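Long-range contacts in aminoglycoside phosphotransferase (Alicyclobacillus acidocaldarius subsp. acidocaldarius, PDB 4PDY), which probably transfers a phosphoryl group to a small-molecule acceptor, although its true substrate is not established: residues A[18-26]-A[38-47]; A[64-75]-A[88-97]. One frame throughout, in Å; residues are numbered along the deposited sequence. Where two conformers were deposited one is given.

Interaction 1: residues A[18-26]-A[38-47]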
loop_
_atom_site.group_PDB
_atom_site.type_symbol
_atom_site.label_atom_id
_atom_site.label_comp_id
_atom_site.label_asym_id
_atom_site.label_seq_id
_atom_site.Cartn_x
_atom_site.Cartn_y
_atom_site.Cartn_z
ATOM N N SER A 18 -14.016 18.605 13.387
ATOM C CA SER A 18 -15.318 18.099 12.964
ATOM C C SER A 18 -15.281 16.583 12.875
ATOM O O SER A 18 -14.446 16.004 12.176
ATOM C CB SER A 18 -15.693 18.636 11.581
ATOM O OG SER A 18 -15.769 20.050 11.576
ATOM N N GLN A 19 -16.210 15.953 13.576
ATOM C CA GLN A 19 -16.379 14.502 13.521
ATOM C C GLN A 19 -16.837 13.993 12.144
ATOM O O GLN A 19 -17.434 14.728 11.360
ATOM C CB GLN A 19 -17.354 14.038 14.612
ATOM C CG GLN A 19 -18.703 14.751 14.662
ATOM C CD GLN A 19 -19.486 14.394 15.912
ATOM O OE1 GLN A 19 -19.363 15.053 16.947
ATOM N NE2 GLN A 19 -20.280 13.327 15.831
ATOM N N ALA A 20 -16.526 12.725 11.871
ATOM C CA ALA A 20 -16.969 12.036 10.667
ATOM C C ALA A 20 -18.489 12.131 10.581
ATOM O O ALA A 20 -19.181 11.826 11.534
ATOM C CB ALA A 20 -16.533 10.575 10.694
ATOM N N PRO A 21 -19.012 12.601 9.449
ATOM C CA PRO A 21 -20.472 12.644 9.347
ATOM C C PRO A 21 -21.103 11.219 9.357
ATOM O O PRO A 21 -20.588 10.308 8.727
ATOM C CB PRO A 21 -20.715 13.367 8.010
ATOM C CG PRO A 21 -19.419 14.010 7.656
ATOM C CD PRO A 21 -18.340 13.183 8.276
ATOM N N LEU A 22 -22.172 11.016 10.118
ATOM C CA LEU A 22 -22.879 9.740 10.085
ATOM C C LEU A 22 -23.438 9.522 8.687
ATOM O O LEU A 22 -23.843 10.473 8.002
ATOM C CB LEU A 22 -24.013 9.683 11.117
ATOM C CG LEU A 22 -23.636 9.263 12.542
ATOM C CD1 LEU A 22 -24.775 9.626 13.474
ATOM C CD2 LEU A 22 -23.314 7.774 12.641
ATOM N N ILE A 23 -23.440 8.274 8.256
ATOM C CA ILE A 23 -24.091 7.913 7.010
ATOM C C ILE A 23 -25.586 8.236 7.135
ATOM O O ILE A 23 -26.186 7.954 8.174
ATOM C CB ILE A 23 -23.832 6.427 6.666
ATOM C CG1 ILE A 23 -22.330 6.222 6.431
ATOM C CG2 ILE A 23 -24.701 5.959 5.498
ATOM C CD1 ILE A 23 -21.906 4.802 6.189
ATOM N N PRO A 24 -26.202 8.800 6.083
ATOM C CA PRO A 24 -27.635 9.072 6.195
ATOM C C PRO A 24 -28.444 7.792 6.449
ATOM O O PRO A 24 -28.160 6.757 5.870
ATOM C CB PRO A 24 -27.985 9.711 4.838
ATOM C CG PRO A 24 -26.699 10.288 4.377
ATOM C CD PRO A 24 -25.643 9.345 4.832
ATOM N N GLN A 25 -29.448 7.870 7.317
ATOM C CA GLN A 25 -30.306 6.721 7.602
ATOM C C GLN A 25 -30.922 6.133 6.355
ATOM O O GLN A 25 -31.111 4.917 6.271
ATOM C CB GLN A 25 -31.420 7.109 8.567
ATOM C CG GLN A 25 -32.389 5.985 8.933
ATOM C CD GLN A 25 -31.720 4.800 9.611
ATOM O OE1 GLN A 25 -30.986 4.959 10.591
ATOM N NE2 GLN A 25 -31.988 3.595 9.098
ATOM N N ALA A 26 -31.247 6.965 5.364
ATOM C CA ALA A 26 -31.881 6.442 4.153
ATOM C C ALA A 26 -30.973 5.418 3.450
ATOM O O ALA A 26 -31.462 4.497 2.811
ATOM C CB ALA A 26 -32.267 7.561 3.202
ATOM N N ARG A 38 -25.095 2.512 15.199
ATOM C CA ARG A 38 -24.073 2.913 14.208
ATOM C C ARG A 38 -23.100 3.891 14.820
ATOM O O ARG A 38 -23.510 4.798 15.548
ATOM C CB ARG A 38 -24.722 3.570 13.003
ATOM C CG ARG A 38 -25.765 2.692 12.362
ATOM C CD ARG A 38 -26.220 3.256 11.040
ATOM N NE ARG A 38 -27.138 4.387 11.142
ATOM C CZ ARG A 38 -26.949 5.594 10.592
ATOM N NH1 ARG A 38 -25.825 5.900 9.946
ATOM N NH2 ARG A 38 -27.908 6.513 10.686
ATOM N N HIS A 39 -21.817 3.718 14.533
ATOM C CA HIS A 39 -20.835 4.701 14.961
ATOM C C HIS A 39 -19.640 4.653 14.033
ATOM O O HIS A 39 -19.348 3.622 13.465
ATOM C CB HIS A 39 -20.405 4.463 16.425
ATOM C CG HIS A 39 -19.669 3.179 16.645
ATOM N ND1 HIS A 39 -20.302 1.981 16.900
ATOM C CD2 HIS A 39 -18.349 2.887 16.552
ATOM C CE1 HIS A 39 -19.403 1.021 17.008
ATOM N NE2 HIS A 39 -18.209 1.546 16.812
ATOM N N ALA A 40 -18.978 5.790 13.875
ATOM C CA ALA A 40 -17.780 5.865 13.077
ATOM C C ALA A 40 -16.687 5.101 13.795
ATOM O O ALA A 40 -16.630 5.063 15.028
ATOM C CB ALA A 40 -17.368 7.321 12.860
ATOM N N ASP A 41 -15.815 4.489 13.018
ATOM C CA ASP A 41 -14.633 3.861 13.546
ATOM C C ASP A 41 -13.568 3.967 12.461
ATOM O O ASP A 41 -13.545 3.198 11.507
ATOM C CB ASP A 41 -14.904 2.413 13.957
ATOM C CG ASP A 41 -13.725 1.772 14.666
ATOM O OD1 ASP A 41 -12.621 2.359 14.667
ATOM O OD2 ASP A 41 -13.884 0.666 15.216
ATOM N N GLY A 42 -12.693 4.948 12.606
ATOM C CA GLY A 42 -11.680 5.192 11.587
ATOM C C GLY A 42 -12.373 5.693 10.346
ATOM O O GLY A 42 -13.228 6.568 10.427
ATOM N N ASN A 43 -12.026 5.125 9.196
ATOM C CA ASN A 43 -12.621 5.579 7.931
ATOM C C ASN A 43 -13.808 4.733 7.475
ATOM O O ASN A 43 -14.244 4.846 6.331
ATOM C CB ASN A 43 -11.578 5.659 6.821
ATOM C CG ASN A 43 -11.183 4.299 6.296
ATOM O OD1 ASN A 43 -11.515 3.275 6.887
ATOM N ND2 ASN A 43 -10.481 4.281 5.164
ATOM N N ILE A 44 -14.333 3.900 8.372
ATOM C CA ILE A 44 -15.594 3.216 8.122
ATOM C C ILE A 44 -16.582 3.520 9.232
ATOM O O ILE A 44 -16.243 4.144 10.241
ATOM C CB ILE A 44 -15.425 1.696 7.905
ATOM C CG1 ILE A 44 -14.747 1.009 9.095
ATOM C CG2 ILE A 44 -14.653 1.417 6.621
ATOM C CD1 ILE A 44 -15.697 0.627 10.185
ATOM N N GLU A 45 -17.815 3.145 8.974
ATOM C CA GLU A 45 -18.856 3.187 9.980
ATOM C C GLU A 45 -19.242 1.766 10.336
ATOM O O GLU A 45 -19.443 0.926 9.477
ATOM C CB GLU A 45 -20.064 3.942 9.425
ATOM C CG GLU A 45 -21.073 4.332 10.476
ATOM C CD GLU A 45 -22.176 5.215 9.922
ATOM O OE1 GLU A 45 -21.940 6.432 9.739
ATOM O OE2 GLU A 45 -23.284 4.701 9.673
ATOM N N VAL A 46 -19.339 1.499 11.634
ATOM C CA VAL A 46 -19.731 0.186 12.121
ATOM C C VAL A 46 -21.239 0.170 12.322
ATOM O O VAL A 46 -21.776 1.053 12.987
ATOM C CB VAL A 46 -19.030 -0.146 13.449
ATOM C CG1 VAL A 46 -19.420 -1.537 13.976
ATOM C CG2 VAL A 46 -17.536 -0.022 13.278
ATOM N N TRP A 47 -21.907 -0.803 11.733
ATOM C CA TRP A 47 -23.338 -1.029 11.895
ATOM C C TRP A 47 -23.553 -2.331 12.673
ATOM O O TRP A 47 -22.953 -3.342 12.336
ATOM C CB TRP A 47 -24.004 -1.202 10.536
ATOM C CG TRP A 47 -24.015 -0.015 9.659
ATOM C CD1 TRP A 47 -23.536 1.239 9.930
ATOM C CD2 TRP A 47 -24.544 0.038 8.327
ATOM N NE1 TRP A 47 -23.751 2.076 8.848
ATOM C CE2 TRP A 47 -24.380 1.356 7.863
ATOM C CE3 TRP A 47 -25.181 -0.891 7.507
ATOM C CZ2 TRP A 47 -24.790 1.745 6.592
ATOM C CZ3 TRP A 47 -25.586 -0.501 6.247
ATOM C CH2 TRP A 47 -25.404 0.811 5.815
HETATM O O HOH W 1 -19.427 7.673 9.725
HETATM O O HOH W 2 -27.871 9.375 10.225
HETATM O O HOH W 3 -29.587 2.808 12.373
#
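Glu45 receives the backbone of Ile23: the amide N of Ile23 points at Glu45 OE1 in a nearly straight bond of 2.8 Å (171°), using the syn lone pair of that oxygen. The acceptor rises from the first beta hairpin of the kinase-like N-terminal lobe, strands 35-41 and 44-49 joined by a type II' turn from Asp41 to Ile44, and residues 18-26 run across one face of this hairpin. From the same face, Arg38 reaches back to the segment. Its NH1 lies 2.7 Å from Ile23 O, the guanidinium tilted so that the oxygen sits 21° out of its plane. The N-H and C=O of one residue are thus both taken by side chains of the hairpin. The Ile23 side chain runs at a slant across the Glu45 side chain, CG1 3.3 Å from Glu45 OE1, and its CD1 goes on to the Trp47 ring. Leu22 CD2 closes in on the same oxygen, crossing Glu45 at about a right angle. Further along, Ala20 CB meets Ala40 CB at 4.0 Å. Gln25 adds a weak bond from Arg38 NH2 to its OE1, while its NE2 is held by Ser29.

Waters widen the polar network: one links Pro21 O to Glu45 OE1, another Ile23 O to Arg38 NH2. Arg59, from the adjoining strand 54-60, also holds Pro21 O. Glu45 CG stands anti to the backbone N (chi1 -166°), and the extended chain carries the carboxylate up to this network. The buried carboxylate is probably kept ionised by its donors: Arg38 NH1 makes a 2.8 Å salt bridge to Glu45 OE2, and Trp47 NE1 reaches that oxygen from the opposite face of the carboxylate plane, also at 2.8 Å.

Interaction 2: residues A[64-75]-A[88-97]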
loop_
_atom_site.group_PDB
_atom_site.type_symbol
_atom_site.label_atom_id
_atom_site.label_comp_id
_atom_site.label_asym_id
_atom_site.label_seq_id
_atom_site.Cartn_x
_atom_site.Cartn_y
_atom_site.Cartn_z
ATOM N N PRO A 64 -19.697 4.389 -9.426
ATOM C CA PRO A 64 -20.430 3.127 -9.360
ATOM C C PRO A 64 -19.873 2.054 -10.286
ATOM O O PRO A 64 -19.803 0.898 -9.887
ATOM C CB PRO A 64 -21.854 3.531 -9.737
ATOM C CG PRO A 64 -21.967 4.932 -9.250
ATOM C CD PRO A 64 -20.610 5.545 -9.441
ATOM N N ALA A 65 -19.477 2.437 -11.499
ATOM C CA ALA A 65 -18.901 1.468 -12.442
ATOM C C ALA A 65 -17.632 0.809 -11.870
ATOM O O ALA A 65 -17.388 -0.378 -12.080
ATOM C CB ALA A 65 -18.587 2.130 -13.765
ATOM N N HIS A 66 -16.847 1.600 -11.151
ATOM C CA HIS A 66 -15.636 1.125 -10.507
ATOM C C HIS A 66 -15.995 0.158 -9.381
ATOM O O HIS A 66 -15.424 -0.912 -9.238
ATOM C CB HIS A 66 -14.815 2.325 -10.043
ATOM C CG HIS A 66 -13.524 1.988 -9.379
ATOM N ND1 HIS A 66 -12.689 2.961 -8.879
ATOM C CD2 HIS A 66 -12.940 0.802 -9.075
ATOM C CE1 HIS A 66 -11.651 2.396 -8.294
ATOM N NE2 HIS A 66 -11.783 1.085 -8.390
ATOM N N CYS A 67 -17.007 0.524 -8.601
ATOM C CA CYS A 67 -17.451 -0.388 -7.538
ATOM C C CYS A 67 -17.872 -1.751 -8.115
ATOM O O CYS A 67 -17.541 -2.797 -7.563
ATOM C CB CYS A 67 -18.581 0.241 -6.713
ATOM S SG CYS A 67 -18.990 -0.637 -5.203
ATOM N N ARG A 68 -18.585 -1.728 -9.234
ATOM C CA ARG A 68 -18.998 -2.962 -9.882
ATOM C C ARG A 68 -17.838 -3.849 -10.333
ATOM O O ARG A 68 -17.849 -5.054 -10.049
ATOM C CB ARG A 68 -19.969 -2.695 -11.027
ATOM C CG ARG A 68 -21.300 -2.175 -10.509
ATOM C CD ARG A 68 -22.301 -2.043 -11.627
ATOM N NE ARG A 68 -23.563 -1.512 -11.125
ATOM C CZ ARG A 68 -24.543 -2.235 -10.591
ATOM N NH1 ARG A 68 -24.448 -3.556 -10.457
ATOM N NH2 ARG A 68 -25.631 -1.609 -10.165
ATOM N N ILE A 69 -16.844 -3.280 -11.036
ATOM C CA ILE A 69 -15.706 -4.108 -11.436
ATOM C C ILE A 69 -14.911 -4.610 -10.224
ATOM O O ILE A 69 -14.369 -5.723 -10.247
ATOM C CB ILE A 69 -14.819 -3.439 -12.497
ATOM C CG1 ILE A 69 -13.889 -4.502 -13.107
ATOM C CG2 ILE A 69 -14.023 -2.298 -11.914
ATOM C CD1 ILE A 69 -13.004 -4.005 -14.226
HETATM N N MSE A 70 -14.838 -3.791 -9.182
HETATM C CA MSE A 70 -14.144 -4.185 -7.970
HETATM C C MSE A 70 -14.790 -5.435 -7.371
HETATM O O MSE A 70 -14.111 -6.407 -7.020
HETATM C CB MSE A 70 -14.139 -2.993 -7.005
HETATM C CG MSE A 70 -13.311 -3.241 -5.763
HETATM SE SE MSE A 70 -13.417 -1.683 -4.570
HETATM C CE MSE A 70 -15.313 -1.810 -4.134
ATOM N N VAL A 71 -16.117 -5.416 -7.244
ATOM C CA VAL A 71 -16.858 -6.592 -6.767
ATOM C C VAL A 71 -16.650 -7.791 -7.688
ATOM O O VAL A 71 -16.347 -8.891 -7.235
ATOM C CB VAL A 71 -18.374 -6.307 -6.651
ATOM C CG1 VAL A 71 -19.170 -7.602 -6.474
ATOM C CG2 VAL A 71 -18.657 -5.356 -5.493
ATOM N N GLN A 72 -16.769 -7.568 -8.995
ATOM C CA GLN A 72 -16.553 -8.665 -9.954
ATOM C C GLN A 72 -15.158 -9.269 -9.890
ATOM O O GLN A 72 -14.998 -10.476 -10.045
ATOM C CB GLN A 72 -16.868 -8.256 -11.397
ATOM C CG GLN A 72 -18.337 -8.029 -11.683
ATOM C CD GLN A 72 -19.193 -9.253 -11.436
ATOM O OE1 GLN A 72 -18.969 -10.319 -12.015
ATOM N NE2 GLN A 72 -20.179 -9.104 -10.572
ATOM N N CYS A 73 -14.157 -8.420 -9.674
ATOM C CA CYS A 73 -12.799 -8.879 -9.482
ATOM C C CYS A 73 -12.695 -9.821 -8.299
ATOM O O CYS A 73 -12.102 -10.894 -8.399
ATOM C CB CYS A 73 -11.866 -7.692 -9.309
ATOM S SG CYS A 73 -10.186 -8.246 -9.082
ATOM N N LEU A 74 -13.256 -9.403 -7.167
ATOM C CA LEU A 74 -13.223 -10.258 -5.990
ATOM C C LEU A 74 -14.014 -11.532 -6.180
ATOM O O LEU A 74 -13.582 -12.596 -5.713
ATOM C CB LEU A 74 -13.647 -9.461 -4.766
ATOM C CG LEU A 74 -12.520 -8.520 -4.301
ATOM C CD1 LEU A 74 -13.054 -7.431 -3.393
ATOM C CD2 LEU A 74 -11.379 -9.307 -3.659
ATOM N N ARG A 75 -15.156 -11.481 -6.851
ATOM C CA ARG A 75 -15.883 -12.722 -7.072
ATOM C C ARG A 75 -15.115 -13.640 -8.020
ATOM O O ARG A 75 -15.141 -14.863 -7.859
ATOM C CB ARG A 75 -17.293 -12.448 -7.559
ATOM C CG ARG A 75 -18.201 -12.053 -6.406
ATOM C CD ARG A 75 -19.643 -11.881 -6.820
ATOM N NE ARG A 75 -20.427 -11.157 -5.818
ATOM C CZ ARG A 75 -21.594 -10.589 -6.086
ATOM N NH1 ARG A 75 -22.089 -10.657 -7.307
ATOM N NH2 ARG A 75 -22.255 -9.937 -5.150
ATOM N N PHE A 88 -18.858 -8.524 0.518
ATOM C CA PHE A 88 -19.792 -7.464 0.260
ATOM C C PHE A 88 -21.220 -7.921 0.529
ATOM O O PHE A 88 -21.596 -9.044 0.233
ATOM C CB PHE A 88 -19.651 -7.004 -1.200
ATOM C CG PHE A 88 -18.268 -6.445 -1.540
ATOM C CD1 PHE A 88 -17.924 -5.175 -1.175
ATOM C CD2 PHE A 88 -17.332 -7.214 -2.219
ATOM C CE1 PHE A 88 -16.679 -4.644 -1.477
ATOM C CE2 PHE A 88 -16.083 -6.712 -2.511
ATOM C CZ PHE A 88 -15.750 -5.427 -2.141
ATOM N N VAL A 89 -22.002 -7.015 1.100
ATOM C CA VAL A 89 -23.425 -7.218 1.364
ATOM C C VAL A 89 -24.189 -6.387 0.350
ATOM O O VAL A 89 -23.863 -5.225 0.120
ATOM C CB VAL A 89 -23.793 -6.811 2.805
ATOM C CG1 VAL A 89 -25.285 -6.981 3.011
ATOM C CG2 VAL A 89 -22.967 -7.662 3.760
ATOM N N THR A 90 -25.214 -6.968 -0.248
ATOM C CA THR A 90 -26.007 -6.264 -1.238
ATOM C C THR A 90 -27.257 -5.656 -0.624
ATOM O O THR A 90 -27.686 -6.068 0.445
ATOM C CB THR A 90 -26.420 -7.163 -2.399
ATOM O OG1 THR A 90 -27.185 -8.259 -1.926
ATOM C CG2 THR A 90 -25.179 -7.683 -3.156
ATOM N N THR A 91 -27.830 -4.674 -1.297
ATOM C CA THR A 91 -29.034 -4.020 -0.847
ATOM C C THR A 91 -30.247 -4.941 -1.054
ATOM O O THR A 91 -30.150 -6.034 -1.623
ATOM C CB THR A 91 -29.268 -2.719 -1.632
ATOM O OG1 THR A 91 -29.624 -3.046 -2.983
ATOM C CG2 THR A 91 -28.045 -1.789 -1.586
ATOM N N SER A 92 -31.401 -4.460 -0.619
ATOM C CA SER A 92 -32.641 -5.194 -0.813
ATOM C C SER A 92 -32.994 -5.387 -2.290
ATOM O O SER A 92 -33.755 -6.284 -2.628
ATOM C CB SER A 92 -33.795 -4.490 -0.105
ATOM O OG SER A 92 -33.988 -3.208 -0.660
ATOM N N SER A 93 -32.457 -4.524 -3.158
ATOM C CA SER A 93 -32.606 -4.688 -4.604
ATOM C C SER A 93 -31.433 -5.419 -5.282
ATOM O O SER A 93 -31.330 -5.409 -6.514
ATOM C CB SER A 93 -32.783 -3.324 -5.247
ATOM O OG SER A 93 -31.561 -2.613 -5.243
ATOM N N ASN A 94 -30.570 -6.051 -4.498
ATOM C CA ASN A 94 -29.429 -6.807 -5.029
ATOM C C ASN A 94 -28.277 -5.952 -5.557
ATOM O O ASN A 94 -27.387 -6.479 -6.206
ATOM C CB ASN A 94 -29.859 -7.795 -6.110
ATOM C CG ASN A 94 -28.876 -8.932 -6.251
ATOM O OD1 ASN A 94 -28.320 -9.406 -5.255
ATOM N ND2 ASN A 94 -28.641 -9.366 -7.475
ATOM N N ALA A 95 -28.270 -4.658 -5.254
ATOM C CA ALA A 95 -27.202 -3.779 -5.735
ATOM C C ALA A 95 -26.001 -3.880 -4.807
ATOM O O ALA A 95 -26.163 -4.065 -3.603
ATOM C CB ALA A 95 -27.671 -2.343 -5.800
ATOM N N PRO A 96 -24.781 -3.771 -5.350
ATOM C CA PRO A 96 -23.587 -3.863 -4.494
ATOM C C PRO A 96 -23.182 -2.557 -3.784
ATOM O O PRO A 96 -22.232 -2.548 -3.020
ATOM C CB PRO A 96 -22.499 -4.306 -5.481
ATOM C CG PRO A 96 -22.955 -3.718 -6.763
ATOM C CD PRO A 96 -24.439 -3.768 -6.785
ATOM N N TYR A 97 -23.905 -1.468 -4.047
ATOM C CA TYR A 97 -23.635 -0.171 -3.436
ATOM C C TYR A 97 -24.941 0.591 -3.367
ATOM O O TYR A 97 -25.915 0.191 -4.001
ATOM C CB TYR A 97 -22.599 0.616 -4.287
ATOM C CG TYR A 97 -23.103 0.890 -5.691
ATOM C CD1 TYR A 97 -23.989 1.912 -5.962
ATOM C CD2 TYR A 97 -22.774 0.044 -6.716
ATOM C CE1 TYR A 97 -24.498 2.112 -7.221
ATOM C CE2 TYR A 97 -23.263 0.235 -8.001
ATOM C CZ TYR A 97 -24.141 1.260 -8.240
ATOM O OH TYR A 97 -24.646 1.458 -9.491
HETATM O O HOH W 4 -22.988 1.577 -12.267
HETATM O O HOH W 5 -26.427 -5.751 -9.229
#
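Residues 64-75 of helix 64-79 stand beside an irregular segment, 88-97, that doubles back through a type I turn from Thr91 to Asn94, the backbones coming closest where Arg68 CA lies 7.1 Å from Pro96 CA. Phe88 fills the contact toward the later end of the helical segment. In the conformer given, Val71 CG2 sits over the centre of one face of its ring in a CH-pi contact, 4.0 Å from the centroid, and also touches Pro96 CB. Leu74 CD1 presses on the ring edge, 3.2 Å from Phe88 CE2. The bend at chi3 of Met70, present as selenomethionine, (66°) turns its CE toward Phe88 CE1.

Toward the start of the helix Tyr97 takes over. Pro64 CB packs 3.6 Å from Tyr97 CZ, and Cys67 SG makes an oblique sulfur-aromatic contact. The extended Arg68 chain crosses Tyr97 at about a right angle, with CG and NE at the edge of its ring and the guanidinium turned 79° from the ring; NH2 gives a bond of 3.3 Å to Tyr97 OH, and Pro96 CG and Tyr97 CE2 lie over one face of the group. Water continues from Arg68 NH1 to Asn94 O. Phe88 also touches Thr108, and Tyr97 touches Thr104, both on strand 103-109. This is the N-lobe helix of a kinase-like fold, probably the counterpart of the kinase C-helix, packed against the connection into the central sheet.

The two contacts follow one another along the chain: interaction 1 is complete at residue 47, and interaction 2 opens at residue 64 after strand 54-60 has intervened. Their centres are 20 Å apart and their nearest atoms about 7 Å, with no direct touch. Both reach the same antiparallel sheet of the N-terminal lobe, interaction 1 through its hairpin 35-49 and interaction 2 through strand 88-89, which pairs with 103-109. The N-terminal segment and helix 64-79 are thereby attached to different parts of one sheet. The side chains of Glu45 and Phe88 are each about 10 Å from the bound histidine, and no residue of either contact is among those lining its pocket, such as Ala56 and Trp110.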